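Long-range contacts in chitinase (Thermococcus chitonophagus, PDB 5XSW), which probably cleaves chitin chains internally as an endochitinase, and is modelled here as the C-terminal part of a longer protein with glycan bound: residues P113-L118 with Y154-P159; T160-G165 with D452-L457. All coordinates share one frame; numbering follows the deposited sequence.

Contact 1. Residues P113-L118 with Y154-P159; sequences PTIGEL and YNPPHP
Two torsions set Ile115 against Pro156: chi1 of -51° puts CG1 beside the backbone N and CG2 beside the carbonyl carbon, and chi2 of -56° bends the chain so that CD1 lies 3.9 Å from Pro156 CG. The other branch also reaches this proline, Ile115 CG2 coming within 4.1 Å of Pro156 CB, so two neighbouring ring carbons are each met by a methyl. With CG anti to its carbonyl carbon (chi1 -63°), Tyr154 carries its ring obliquely past Pro113, whose CG is 3.8 Å from Tyr154 CD1 and 3.7 Å from Tyr154 CA. The phenol end points on to Glu328 and Arg304, which both hydrogen-bond Tyr154 OH. This is loop-on-loop packing, rich in proline: residues 113-118 lie in the long connection after the N-terminal beta strands, and residues 154-159 lie beyond helix 136-139, in the mainly helical part of the chain. Farther along, the backbones themselves close in. Pro159 CA makes a CA-H...O contact of 3.4 Å with Ile115 O, and Gly116 CA sits 3.7 Å from Pro159 O, which also accepts a hydrogen bond from Arg458.

Contact 2. Residues T160-G165 with D452-L457; sequences TQIIIG and DFLTIL
Thr160 O lies within hydrogen-bonding reach of two waters that donate to it, though each has other acceptors competing for its protons, and both bind the helix as well. Water 1 is 2.7 Å from Thr160 O and is hydrogen-bonded to Thr455 OG1, also at 2.7 Å. Water 2 is 2.8 Å from Thr160 O and accepts a bond of 2.9 Å from Leu454 N. That amide lies at a kink in helix 449-461, where Leu454 N lacks its bond to the turn before and Thr455 N has just a weak one to Asp452 O; water 2 takes up the Leu454 N-H instead. Beside this bridge the contact is apolar. Leu454 keeps CG beside its backbone N (chi1 -75°), directing the branched end at Ile162, and the two side chains cross obliquely. Ile162 CG1 is only 3.4 Å from Leu454 CG, tighter than normal for two carbons, while Leu454 CB rests 3.6 Å from Thr160 O. The far end of Ile162 reaches back along the helix, with CD1 4.3 Å from Phe453 CB. Helix 186-199 also packs here, Ala193 touching both Ile162 and Phe453. Gln161 turns away from residues 452-457 and anchors the loop through its amide, OE1 accepting from Arg450 and NE2 donating to the carbonyls of Asp141 and Tyr139. Earlier on the helix, then, the loop bonds Arg450 directly, through the Ile162 backbone too, whereas the Leu454 amide left without a helical partner is satisfied by water 2 within a buried interface.

One segment of each contact lies on the same loop: residues 154-159 run straight into 160-165, and His158 ND1 bonds Thr160 N at the junction. The centres of contacts 1 and 2 are about 10 Å apart, and they touch directly where Leu118 CD2 packs 3.8 Å from Thr455 CG2 and where Pro157 CG lies 4.1 Å from Ile163 CG1. Arg458, three residues beyond Thr455, ties them further: it bonds Pro159 O and touches Ile115, Leu118 and Thr160. Helix 186-199 also serves both, through Glu197 against Ile115 and Leu454. None of the four segments supplies a glycan-pocket residue, although the chain after Gly165 runs through the short strand 168-169 to Asn174 and Leu175, which line that pocket.

Contact 1. Residues P113-L118 with Y154-P159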
# COMPACT_ATOMS: atom_id res chain seq x y z
N PRO A 113 16.57 -21.67 -0.02
CA PRO A 113 17.27 -22.89 0.42
C PRO A 113 16.31 -24.02 0.79
O PRO A 113 15.18 -23.81 1.19
CB PRO A 113 18.03 -22.42 1.66
CG PRO A 113 17.95 -20.86 1.66
CD PRO A 113 16.75 -20.51 0.88
N THR A 114 16.79 -25.25 0.65
CA THR A 114 16.08 -26.42 1.16
C THR A 114 16.42 -26.63 2.63
O THR A 114 17.58 -26.76 3.01
CB THR A 114 16.43 -27.68 0.33
OG1 THR A 114 15.93 -27.47 -0.96
CG2 THR A 114 15.73 -28.94 0.92
N ILE A 115 15.42 -26.61 3.47
CA ILE A 115 15.68 -26.79 4.90
C ILE A 115 15.84 -28.32 5.17
O ILE A 115 16.76 -28.74 5.86
CB ILE A 115 14.51 -26.26 5.78
CG1 ILE A 115 14.12 -24.80 5.41
CG2 ILE A 115 14.85 -26.46 7.28
CD1 ILE A 115 15.29 -23.85 5.49
N GLY A 116 14.92 -29.11 4.63
CA GLY A 116 14.94 -30.57 4.79
C GLY A 116 13.88 -31.17 3.89
O GLY A 116 13.09 -30.44 3.31
N GLU A 117 13.85 -32.49 3.76
CA GLU A 117 12.90 -33.15 2.86
C GLU A 117 12.41 -34.44 3.49
O GLU A 117 13.14 -35.03 4.27
CB GLU A 117 13.56 -33.46 1.51
CG GLU A 117 13.95 -32.26 0.70
CD GLU A 117 14.44 -32.67 -0.69
OE1 GLU A 117 14.69 -33.88 -0.89
OE2 GLU A 117 14.55 -31.79 -1.58
N LEU A 118 11.17 -34.82 3.21
CA LEU A 118 10.63 -36.09 3.68
C LEU A 118 11.42 -37.19 2.99
O LEU A 118 11.88 -36.99 1.86
CB LEU A 118 9.15 -36.23 3.33
CG LEU A 118 8.18 -35.35 4.11
CD1 LEU A 118 6.79 -35.36 3.51
CD2 LEU A 118 8.13 -35.82 5.55
N TYR A 154 19.98 -19.85 4.99
CA TYR A 154 20.82 -20.56 3.99
C TYR A 154 21.44 -21.81 4.60
O TYR A 154 21.62 -22.78 3.93
CB TYR A 154 21.94 -19.65 3.47
CG TYR A 154 21.44 -18.42 2.73
CD1 TYR A 154 20.99 -18.51 1.45
CD2 TYR A 154 21.47 -17.14 3.36
CE1 TYR A 154 20.52 -17.32 0.75
CE2 TYR A 154 21.02 -15.95 2.67
CZ TYR A 154 20.56 -16.06 1.38
OH TYR A 154 20.12 -14.95 0.67
N ASN A 155 21.78 -21.78 5.89
CA ASN A 155 22.45 -22.92 6.54
C ASN A 155 21.73 -23.38 7.83
O ASN A 155 22.13 -23.06 8.94
CB ASN A 155 23.92 -22.53 6.86
CG ASN A 155 24.70 -22.04 5.61
OD1 ASN A 155 25.07 -20.85 5.51
ND2 ASN A 155 25.00 -22.96 4.68
N PRO A 156 20.61 -24.05 7.67
CA PRO A 156 19.74 -24.41 8.79
C PRO A 156 20.53 -25.23 9.79
O PRO A 156 21.39 -26.06 9.40
CB PRO A 156 18.63 -25.24 8.13
CG PRO A 156 18.78 -25.06 6.71
CD PRO A 156 20.13 -24.56 6.38
N PRO A 157 20.33 -24.95 11.07
CA PRO A 157 21.12 -25.70 12.04
C PRO A 157 20.66 -27.16 12.16
O PRO A 157 21.39 -27.96 12.73
CB PRO A 157 20.84 -24.97 13.34
CG PRO A 157 19.39 -24.45 13.16
CD PRO A 157 19.39 -24.01 11.70
N HIS A 158 19.48 -27.49 11.63
CA HIS A 158 18.97 -28.87 11.71
C HIS A 158 17.95 -29.00 10.61
O HIS A 158 17.27 -28.03 10.27
CB HIS A 158 18.37 -29.16 13.09
CG HIS A 158 18.17 -30.62 13.37
ND1 HIS A 158 17.15 -31.36 12.82
CD2 HIS A 158 18.89 -31.49 14.12
CE1 HIS A 158 17.24 -32.62 13.21
NE2 HIS A 158 18.28 -32.71 14.02
N PRO A 159 17.88 -30.17 9.97
CA PRO A 159 16.90 -30.30 8.88
C PRO A 159 15.44 -30.56 9.27
O PRO A 159 14.55 -30.38 8.42
CB PRO A 159 17.43 -31.51 8.10
CG PRO A 159 18.12 -32.35 9.17
CD PRO A 159 18.85 -31.29 10.01

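Contact 2. Residues T160-G165 with D452-L457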
# COMPACT_ATOMS: atom_id res chain seq x y z
N THR A 160 15.17 -31.04 10.49
CA THR A 160 13.79 -31.40 10.84
C THR A 160 13.37 -30.72 12.17
O THR A 160 12.18 -30.63 12.46
CB THR A 160 13.59 -32.95 10.95
OG1 THR A 160 14.48 -33.47 11.95
CG2 THR A 160 13.85 -33.62 9.62
N GLN A 161 14.34 -30.21 12.93
CA GLN A 161 14.03 -29.49 14.18
C GLN A 161 13.91 -27.98 13.91
O GLN A 161 14.69 -27.44 13.13
CB GLN A 161 15.11 -29.67 15.25
CG GLN A 161 15.07 -31.08 15.95
CD GLN A 161 16.22 -31.27 16.87
OE1 GLN A 161 16.65 -30.34 17.57
NE2 GLN A 161 16.77 -32.51 16.89
N ILE A 162 12.94 -27.33 14.57
CA ILE A 162 12.85 -25.85 14.61
C ILE A 162 13.51 -25.39 15.87
O ILE A 162 13.16 -25.86 16.97
CB ILE A 162 11.40 -25.34 14.66
CG1 ILE A 162 10.61 -25.90 13.50
CG2 ILE A 162 11.36 -23.78 14.67
CD1 ILE A 162 9.14 -25.86 13.76
N ILE A 163 14.46 -24.49 15.75
CA ILE A 163 15.21 -24.05 16.93
C ILE A 163 14.99 -22.53 17.15
O ILE A 163 15.69 -21.69 16.55
CB ILE A 163 16.76 -24.27 16.75
CG1 ILE A 163 17.07 -25.70 16.23
CG2 ILE A 163 17.45 -23.93 18.05
CD1 ILE A 163 16.56 -26.77 17.18
N ILE A 164 14.05 -22.19 18.02
CA ILE A 164 13.88 -20.79 18.37
C ILE A 164 14.64 -20.59 19.67
O ILE A 164 14.34 -21.21 20.68
CB ILE A 164 12.40 -20.44 18.58
CG1 ILE A 164 11.62 -20.59 17.27
CG2 ILE A 164 12.28 -19.02 19.12
CD1 ILE A 164 10.12 -20.47 17.44
N GLY A 165 15.64 -19.71 19.64
CA GLY A 165 16.48 -19.55 20.81
C GLY A 165 15.97 -18.44 21.69
O GLY A 165 16.04 -17.26 21.34
N ASP A 452 8.76 -32.28 15.76
CA ASP A 452 7.85 -32.84 14.78
C ASP A 452 7.19 -31.86 13.81
O ASP A 452 6.68 -32.27 12.77
CB ASP A 452 6.71 -33.56 15.50
CG ASP A 452 7.21 -34.71 16.35
OD1 ASP A 452 8.02 -35.52 15.83
OD2 ASP A 452 6.80 -34.79 17.52
N PHE A 453 7.05 -30.59 14.19
CA PHE A 453 6.12 -29.79 13.38
C PHE A 453 6.61 -29.51 11.93
O PHE A 453 5.79 -29.42 11.01
CB PHE A 453 5.74 -28.45 14.11
CG PHE A 453 4.56 -27.75 13.45
CD1 PHE A 453 3.33 -28.35 13.42
CD2 PHE A 453 4.71 -26.49 12.85
CE1 PHE A 453 2.22 -27.74 12.77
CE2 PHE A 453 3.64 -25.85 12.22
CZ PHE A 453 2.39 -26.47 12.17
N LEU A 454 7.92 -29.40 11.69
CA LEU A 454 8.35 -29.24 10.30
C LEU A 454 7.97 -30.45 9.44
O LEU A 454 7.61 -30.30 8.26
CB LEU A 454 9.87 -29.04 10.18
CG LEU A 454 10.39 -27.66 10.59
CD1 LEU A 454 11.95 -27.57 10.39
CD2 LEU A 454 9.65 -26.58 9.73
N THR A 455 8.01 -31.63 10.04
CA THR A 455 7.64 -32.85 9.27
C THR A 455 6.13 -32.83 8.94
O THR A 455 5.70 -33.11 7.82
CB THR A 455 8.08 -34.12 10.05
OG1 THR A 455 9.52 -34.14 10.11
CG2 THR A 455 7.61 -35.40 9.28
N ILE A 456 5.32 -32.37 9.91
CA ILE A 456 3.89 -32.19 9.67
C ILE A 456 3.64 -31.20 8.54
O ILE A 456 2.83 -31.44 7.61
CB ILE A 456 3.16 -31.68 10.94
CG1 ILE A 456 3.17 -32.71 12.09
CG2 ILE A 456 1.73 -31.17 10.54
CD1 ILE A 456 2.26 -33.99 11.81
N LEU A 457 4.33 -30.07 8.59
CA LEU A 457 4.22 -29.10 7.48
C LEU A 457 4.59 -29.70 6.09
O LEU A 457 3.91 -29.45 5.07
CB LEU A 457 5.11 -27.87 7.75
CG LEU A 457 4.59 -26.92 8.88
CD1 LEU A 457 5.55 -25.72 9.12
CD2 LEU A 457 3.15 -26.42 8.55
O HOH W 1 10.11 -32.39 12.12
O HOH W 2 10.02 -29.39 13.71